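Local coordinates for protein vacuolar aminopeptidase 1 (Saccharomyces cerevisiae, PDB 5JGF) that removes amino acids from the N-terminus of peptides and proteins as a zinc-dependent vacuolar enzyme, and is the major cargo of the cytoplasm-to-vacuole targeting pathway, at residues V92-F104 with I114-W127. Residues are numbered along the deposited sequence; the frame is centred on the assembly and turned at random.
Sequences VDALTVKLKPVSF and IAVAPYGGTLNELW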
ATOM      1  N   VAL D  92     -40.573   8.503  22.095  1.00 12.49           N
ATOM      2  CA  VAL D  92     -41.508   7.732  21.291  1.00 11.96           C
ATOM      3  C   VAL D  92     -41.158   7.655  19.816  1.00 12.07           C
ATOM      4  O   VAL D  92     -41.842   6.977  19.058  1.00 12.36           O
ATOM      5  CB  VAL D  92     -42.948   8.266  21.443  1.00 12.80           C
ATOM      6  CG1 VAL D  92     -43.507   7.853  22.794  1.00 13.95           C
ATOM      7  CG2 VAL D  92     -42.963   9.781  21.304  1.00 13.49           C
ATOM      8  N   ASP D  93     -40.111   8.361  19.395  1.00 11.57           N
ATOM      9  CA  ASP D  93     -39.711   8.267  17.999  1.00 11.70           C
ATOM     10  C   ASP D  93     -38.853   7.011  17.898  1.00 12.63           C
ATOM     11  O   ASP D  93     -38.225   6.602  18.875  1.00 11.99           O
ATOM     12  CB  ASP D  93     -38.900   9.495  17.553  1.00 11.08           C
ATOM     13  CG  ASP D  93     -37.597   9.664  18.323  1.00 13.66           C
ATOM     14  OD1 ASP D  93     -36.543   9.870  17.671  1.00 12.37           O
ATOM     15  OD2 ASP D  93     -37.620   9.609  19.569  1.00 11.79           O
ATOM     16  N   ALA D  94     -38.860   6.380  16.731  1.00 10.79           N
ATOM     17  CA  ALA D  94     -38.055   5.185  16.509  1.00 11.83           C
ATOM     18  C   ALA D  94     -37.452   5.275  15.116  1.00 10.42           C
ATOM     19  O   ALA D  94     -37.976   5.985  14.256  1.00 10.93           O
ATOM     20  CB  ALA D  94     -38.912   3.939  16.620  1.00 12.66           C
ATOM     21  N   LEU D  95     -36.350   4.569  14.893  1.00 11.36           N
ATOM     22  CA  LEU D  95     -35.726   4.584  13.576  1.00 11.47           C
ATOM     23  C   LEU D  95     -36.778   4.210  12.544  1.00 11.13           C
ATOM     24  O   LEU D  95     -37.561   3.279  12.749  1.00 12.23           O
ATOM     25  CB  LEU D  95     -34.562   3.590  13.514  1.00 11.93           C
ATOM     26  CG  LEU D  95     -33.166   4.206  13.654  1.00 11.78           C
ATOM     27  CD1 LEU D  95     -33.046   4.906  15.003  1.00 11.78           C
ATOM     28  CD2 LEU D  95     -32.107   3.116  13.520  1.00 11.33           C
ATOM     29  N   THR D  96     -36.804   4.943  11.438  1.00 10.01           N
ATOM     30  CA  THR D  96     -37.775   4.666  10.399  1.00 10.76           C
ATOM     31  C   THR D  96     -37.303   5.223   9.063  1.00 12.08           C
ATOM     32  O   THR D  96     -36.147   5.630   8.918  1.00 11.23           O
ATOM     33  CB  THR D  96     -39.162   5.267  10.776  1.00 10.71           C
ATOM     34  OG1 THR D  96     -40.154   4.804   9.857  1.00 11.90           O
ATOM     35  CG2 THR D  96     -39.124   6.792  10.743  1.00 11.26           C
ATOM     36  N   VAL D  97     -38.199   5.217   8.085  1.00 11.76           N
ATOM     37  CA  VAL D  97     -37.904   5.734   6.753  1.00 11.68           C
ATOM     38  C   VAL D  97     -39.008   6.739   6.445  1.00 13.23           C
ATOM     39  O   VAL D  97     -40.190   6.435   6.596  1.00 13.03           O
ATOM     40  CB  VAL D  97     -37.899   4.595   5.703  1.00 11.07           C
ATOM     41  CG1 VAL D  97     -37.756   5.167   4.307  1.00 12.74           C
ATOM     42  CG2 VAL D  97     -36.755   3.636   5.994  1.00 13.08           C
ATOM     43  N   LYS D  98     -38.616   7.936   6.026  1.00 12.44           N
ATOM     44  CA  LYS D  98     -39.569   9.007   5.739  1.00 13.18           C
ATOM     45  C   LYS D  98     -39.731   9.289   4.255  1.00 13.72           C
ATOM     46  O   LYS D  98     -38.745   9.353   3.526  1.00 14.02           O
ATOM     47  CB  LYS D  98     -39.102  10.305   6.409  1.00 14.30           C
ATOM     48  CG  LYS D  98     -39.044  10.282   7.926  1.00 18.65           C
ATOM     49  CD  LYS D  98     -40.441  10.363   8.504  1.00 20.38           C
ATOM     50  CE  LYS D  98     -40.420  10.617  10.003  1.00 22.36           C
ATOM     51  NZ  LYS D  98     -41.810  10.811  10.506  1.00 17.55           N
ATOM     52  N   LEU D  99     -40.969   9.462   3.797  1.00 11.63           N
ATOM     53  CA  LEU D  99     -41.160   9.811   2.397  1.00 14.03           C
ATOM     54  C   LEU D  99     -40.578  11.213   2.262  1.00 14.04           C
ATOM     55  O   LEU D  99     -40.704  12.028   3.175  1.00 13.35           O
ATOM     56  CB  LEU D  99     -42.645   9.845   2.023  1.00 17.13           C
ATOM     57  CG  LEU D  99     -43.199   8.599   1.336  1.00 19.32           C
ATOM     58  CD1 LEU D  99     -43.216   7.440   2.320  1.00 21.46           C
ATOM     59  CD2 LEU D  99     -44.599   8.884   0.819  1.00 21.32           C
ATOM     60  N   LYS D 100     -39.932  11.494   1.138  1.00 14.77           N
ATOM     61  CA  LYS D 100     -39.358  12.815   0.923  1.00 14.68           C
ATOM     62  C   LYS D 100     -40.473  13.817   0.616  1.00 14.10           C
ATOM     63  O   LYS D 100     -41.588  13.421   0.285  1.00 14.96           O
ATOM     64  CB  LYS D 100     -38.353  12.762  -0.232  1.00 14.81           C
ATOM     65  CG  LYS D 100     -37.000  12.184   0.178  1.00 15.67           C
ATOM     66  CD  LYS D 100     -36.121  11.888  -1.023  1.00 16.38           C
ATOM     67  CE  LYS D 100     -34.718  11.469  -0.587  1.00 14.45           C
ATOM     68  NZ  LYS D 100     -34.135  10.505  -1.569  1.00 13.26           N
ATOM     69  N   PRO D 101     -40.191  15.126   0.754  1.00 15.90           N
ATOM     70  CA  PRO D 101     -41.175  16.183   0.484  1.00 14.15           C
ATOM     71  C   PRO D 101     -41.837  15.925  -0.867  1.00 16.02           C
ATOM     72  O   PRO D 101     -43.034  16.158  -1.051  1.00 16.17           O
ATOM     73  CB  PRO D 101     -40.325  17.446   0.503  1.00 14.65           C
ATOM     74  CG  PRO D 101     -39.350  17.139   1.595  1.00 15.15           C
ATOM     75  CD  PRO D 101     -38.941  15.705   1.280  1.00 14.99           C
ATOM     76  N   VAL D 102     -41.038  15.450  -1.814  1.00 15.73           N
ATOM     77  CA  VAL D 102     -41.531  15.080  -3.135  1.00 15.67           C
ATOM     78  C   VAL D 102     -41.070  13.631  -3.266  1.00 17.41           C
ATOM     79  O   VAL D 102     -39.886  13.372  -3.472  1.00 15.22           O
ATOM     80  CB  VAL D 102     -40.893  15.925  -4.267  1.00 15.69           C
ATOM     81  CG1 VAL D 102     -41.373  15.421  -5.625  1.00 15.49           C
ATOM     82  CG2 VAL D 102     -41.254  17.396  -4.096  1.00 16.22           C
ATOM     83  N   SER D 103     -41.998  12.689  -3.119  1.00 16.35           N
ATOM     84  CA  SER D 103     -41.641  11.275  -3.203  1.00 16.52           C
ATOM     85  C   SER D 103     -41.756  10.752  -4.624  1.00 17.37           C
ATOM     86  O   SER D 103     -41.381   9.614  -4.903  1.00 14.68           O
ATOM     87  CB  SER D 103     -42.549  10.439  -2.298  1.00 17.12           C
ATOM     88  OG  SER D 103     -43.850  10.325  -2.851  1.00 16.84           O
ATOM     89  N   PHE D 104     -42.270  11.587  -5.519  1.00 17.84           N
ATOM     90  CA  PHE D 104     -42.456  11.184  -6.906  1.00 19.65           C
ATOM     91  C   PHE D 104     -41.181  10.768  -7.628  1.00 19.53           C
ATOM     92  O   PHE D 104     -40.145  11.423  -7.526  1.00 20.19           O
ATOM     93  CB  PHE D 104     -43.147  12.308  -7.693  1.00 20.99           C
ATOM     94  CG  PHE D 104     -43.506  11.927  -9.105  1.00 23.43           C
ATOM     95  CD1 PHE D 104     -42.539  11.905 -10.104  1.00 24.14           C
ATOM     96  CD2 PHE D 104     -44.808  11.553  -9.425  1.00 25.11           C
ATOM     97  CE1 PHE D 104     -42.861  11.513 -11.404  1.00 26.28           C
ATOM     98  CE2 PHE D 104     -45.142  11.159 -10.721  1.00 26.16           C
ATOM     99  CZ  PHE D 104     -44.165  11.139 -11.712  1.00 26.37           C
ATOM    100  N   ILE D 114     -40.766   5.046  -4.778  1.00 14.04           N
ATOM    101  CA  ILE D 114     -41.002   6.308  -4.086  1.00 14.23           C
ATOM    102  C   ILE D 114     -39.696   6.786  -3.470  1.00 14.22           C
ATOM    103  O   ILE D 114     -38.923   5.991  -2.936  1.00 14.65           O
ATOM    104  CB  ILE D 114     -42.070   6.190  -2.967  1.00 15.39           C
ATOM    105  CG1 ILE D 114     -41.732   5.031  -2.028  1.00 17.22           C
ATOM    106  CG2 ILE D 114     -43.453   6.020  -3.587  1.00 16.19           C
ATOM    107  CD1 ILE D 114     -42.637   4.962  -0.804  1.00 18.07           C
ATOM    108  N   ALA D 115     -39.452   8.087  -3.561  1.00 12.93           N
ATOM    109  CA  ALA D 115     -38.240   8.675  -3.005  1.00 13.96           C
ATOM    110  C   ALA D 115     -38.421   8.824  -1.498  1.00 13.45           C
ATOM    111  O   ALA D 115     -39.412   9.393  -1.036  1.00 12.55           O
ATOM    112  CB  ALA D 115     -37.981  10.030  -3.648  1.00 14.13           C
ATOM    113  N   VAL D 116     -37.463   8.307  -0.736  1.00 12.50           N
ATOM    114  CA  VAL D 116     -37.529   8.358   0.720  1.00 12.11           C
ATOM    115  C   VAL D 116     -36.178   8.718   1.326  1.00 12.54           C
ATOM    116  O   VAL D 116     -35.161   8.741   0.632  1.00 12.95           O
ATOM    117  CB  VAL D 116     -37.973   6.994   1.306  1.00 12.90           C
ATOM    118  CG1 VAL D 116     -39.336   6.602   0.747  1.00 12.42           C
ATOM    119  CG2 VAL D 116     -36.942   5.919   0.971  1.00 13.88           C
ATOM    120  N   ALA D 117     -36.179   8.986   2.627  1.00 12.31           N
ATOM    121  CA  ALA D 117     -34.957   9.338   3.342  1.00 11.33           C
ATOM    122  C   ALA D 117     -34.934   8.608   4.680  1.00 12.95           C
ATOM    123  O   ALA D 117     -35.983   8.314   5.259  1.00 12.12           O
ATOM    124  CB  ALA D 117     -34.894  10.845   3.566  1.00 11.52           C
ATOM    125  N   PRO D 118     -33.736   8.301   5.191  1.00 12.83           N
ATOM    126  CA  PRO D 118     -33.649   7.599   6.471  1.00 12.33           C
ATOM    127  C   PRO D 118     -33.831   8.538   7.660  1.00 13.47           C
ATOM    128  O   PRO D 118     -33.380   9.680   7.633  1.00 14.64           O
ATOM    129  CB  PRO D 118     -32.244   7.009   6.434  1.00 11.44           C
ATOM    130  CG  PRO D 118     -31.465   8.106   5.751  1.00 12.41           C
ATOM    131  CD  PRO D 118     -32.394   8.540   4.622  1.00 11.67           C
ATOM    132  N   TYR D 119     -34.526   8.055   8.684  1.00 13.46           N
ATOM    133  CA  TYR D 119     -34.713   8.806   9.922  1.00 12.04           C
ATOM    134  C   TYR D 119     -33.864   7.975  10.876  1.00 12.34           C
ATOM    135  O   TYR D 119     -34.288   6.917  11.333  1.00 12.96           O
ATOM    136  CB  TYR D 119     -36.179   8.790  10.377  1.00 12.94           C
ATOM    137  CG  TYR D 119     -36.382   9.459  11.722  1.00 12.23           C
ATOM    138  CD1 TYR D 119     -36.429  10.849  11.834  1.00 14.81           C
ATOM    139  CD2 TYR D 119     -36.470   8.700  12.892  1.00 12.62           C
ATOM    140  CE1 TYR D 119     -36.557  11.470  13.084  1.00 15.66           C
ATOM    141  CE2 TYR D 119     -36.595   9.309  14.142  1.00 12.58           C
ATOM    142  CZ  TYR D 119     -36.639  10.692  14.231  1.00 14.71           C
ATOM    143  OH  TYR D 119     -36.770  11.291  15.462  1.00 14.19           O
ATOM    144  N   GLY D 120     -32.658   8.442  11.171  1.00 13.60           N
ATOM    145  CA  GLY D 120     -31.780   7.654  12.012  1.00 14.20           C
ATOM    146  C   GLY D 120     -31.055   6.689  11.081  1.00 15.21           C
ATOM    147  O   GLY D 120     -31.156   6.824   9.856  1.00 14.06           O
ATOM    148  N   GLY D 121     -30.354   5.707  11.641  1.00 16.05           N
ATOM    149  CA  GLY D 121     -29.602   4.767  10.822  1.00 16.00           C
ATOM    150  C   GLY D 121     -30.347   3.622  10.156  1.00 15.02           C
ATOM    151  O   GLY D 121     -30.085   2.456  10.446  1.00 16.28           O
ATOM    152  N   THR D 122     -31.269   3.941   9.253  1.00 13.95           N
ATOM    153  CA  THR D 122     -32.027   2.908   8.555  1.00 13.27           C
ATOM    154  C   THR D 122     -31.551   2.767   7.109  1.00 13.64           C
ATOM    155  O   THR D 122     -30.487   3.272   6.749  1.00 14.45           O
ATOM    156  CB  THR D 122     -33.538   3.223   8.559  1.00 13.52           C
ATOM    157  OG1 THR D 122     -33.767   4.481   7.914  1.00 12.94           O
ATOM    158  CG2 THR D 122     -34.064   3.288   9.995  1.00 11.88           C
ATOM    159  N   LEU D 123     -32.339   2.083   6.286  1.00 12.12           N
ATOM    160  CA  LEU D 123     -31.985   1.868   4.883  1.00 14.95           C
ATOM    161  C   LEU D 123     -30.660   1.130   4.746  1.00 16.10           C
ATOM    162  O   LEU D 123     -29.854   1.421   3.858  1.00 16.41           O
ATOM    163  CB  LEU D 123     -31.919   3.198   4.121  1.00 14.02           C
ATOM    164  CG  LEU D 123     -33.250   3.939   3.968  1.00 12.98           C
ATOM    165  CD1 LEU D 123     -33.034   5.221   3.181  1.00 11.53           C
ATOM    166  CD2 LEU D 123     -34.265   3.047   3.263  1.00 13.51           C
ATOM    167  N   ASN D 124     -30.429   0.181   5.647  1.00 15.26           N
ATOM    168  CA  ASN D 124     -29.222  -0.631   5.597  1.00 15.97           C
ATOM    169  C   ASN D 124     -29.664  -2.044   5.238  1.00 15.02           C
ATOM    170  O   ASN D 124     -30.808  -2.256   4.834  1.00 14.24           O
ATOM    171  CB  ASN D 124     -28.487  -0.625   6.942  1.00 16.35           C
ATOM    172  CG  ASN D 124     -29.402  -0.909   8.109  1.00 18.78           C
ATOM    173  OD1 ASN D 124     -30.359  -1.675   7.994  1.00 19.29           O
ATOM    174  ND2 ASN D 124     -29.103  -0.306   9.252  1.00 20.74           N
ATOM    175  N   GLU D 125     -28.775  -3.015   5.393  1.00 13.72           N
ATOM    176  CA  GLU D 125     -29.127  -4.376   5.035  1.00 15.98           C
ATOM    177  C   GLU D 125     -30.262  -4.999   5.840  1.00 14.91           C
ATOM    178  O   GLU D 125     -30.952  -5.888   5.345  1.00 15.37           O
ATOM    179  CB  GLU D 125     -27.876  -5.254   5.067  1.00 20.66           C
ATOM    180  CG  GLU D 125     -27.095  -5.157   3.757  1.00 27.30           C
ATOM    181  CD  GLU D 125     -25.644  -5.555   3.887  1.00 31.95           C
ATOM    182  OE1 GLU D 125     -24.857  -4.757   4.444  1.00 33.60           O
ATOM    183  OE2 GLU D 125     -25.293  -6.665   3.430  1.00 33.92           O
ATOM    184  N   LEU D 126     -30.481  -4.530   7.064  1.00 13.41           N
ATOM    185  CA  LEU D 126     -31.564  -5.084   7.871  1.00 12.67           C
ATOM    186  C   LEU D 126     -32.923  -4.637   7.331  1.00 13.67           C
ATOM    187  O   LEU D 126     -33.943  -5.273   7.599  1.00 13.21           O
ATOM    188  CB  LEU D 126     -31.409  -4.669   9.337  1.00 13.77           C
ATOM    189  CG  LEU D 126     -30.149  -5.202  10.037  1.00 15.72           C
ATOM    190  CD1 LEU D 126     -30.066  -4.644  11.448  1.00 16.02           C
ATOM    191  CD2 LEU D 126     -30.176  -6.723  10.074  1.00 17.49           C
ATOM    192  N   TRP D 127     -32.933  -3.554   6.558  1.00 12.03           N
ATOM    193  CA  TRP D 127     -34.174  -3.042   5.985  1.00 11.92           C
ATOM    194  C   TRP D 127     -34.491  -3.637   4.620  1.00 13.73           C
ATOM    195  O   TRP D 127     -35.550  -3.375   4.043  1.00 13.22           O
ATOM    196  CB  TRP D 127     -34.130  -1.513   5.891  1.00 11.68           C
ATOM    197  CG  TRP D 127     -34.517  -0.845   7.181  1.00 11.41           C
ATOM    198  CD1 TRP D 127     -33.777  -0.772   8.329  1.00 11.74           C
ATOM    199  CD2 TRP D 127     -35.769  -0.207   7.470  1.00 10.60           C
ATOM    200  NE1 TRP D 127     -34.494  -0.131   9.315  1.00 12.93           N
ATOM    201  CE2 TRP D 127     -35.718   0.226   8.814  1.00 11.16           C
ATOM    202  CE3 TRP D 127     -36.930   0.039   6.721  1.00 10.60           C
ATOM    203  CZ2 TRP D 127     -36.787   0.894   9.429  1.00 11.96           C
ATOM    204  CZ3 TRP D 127     -37.993   0.703   7.334  1.00 10.64           C
ATOM    205  CH2 TRP D 127     -37.911   1.121   8.674  1.00  9.26           C
TER
HETATM  206  O   HOH W   1     -35.057   7.530  -2.150  1.00 16.38           O
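With CG trans to the backbone N (chi1 175°), the Y119 ring runs along the sheet to D93, whose CG is set between its own backbone N and carbonyl carbon (chi1 62°). The two meet where an antiparallel β-sheet, built in part from strands 96-99 and 112-119, joins the catalytic part of this M18 aminopeptidase, an example consistent with a second-shell role beside a metal site. Y119 OH donates to D93 OD1 at 2.6 Å, on the anti side and 31° out of the plane of a carboxylate that stands nearly upright to the ring. D93 also accepts from the backbone N atoms of E298 and E299, neighbours in sequence at the zinc centre. An alanine in place of Y119 would probably leave D93 OD1 without this hydroxyl donor and open a gap beside T96 CG2, which packs 3.9 Å from Y119 CD2. K98 extends alongside Y119 in the same direction, but its NZ is held mainly by salt bridges to D237 and D239.

Between the strands, T96 pairs with Y119 and K98 with A117 as hydrogen-bonded pairs, K98 N reaching A117 O at 2.8 Å. V97 faces the other side of the sheet: its CG1 meets V116 CG2 at 3.5 Å, while CG2 lies over the six-membered ring of W127, 3.8 Å from its centroid, in a CH-pi contact. Beyond Y119 the chain turns back, and T96 O is gripped from opposite faces of its carbonyl plane, by Y119 N at 2.9 Å and by T122 OG1 at 2.8 Å.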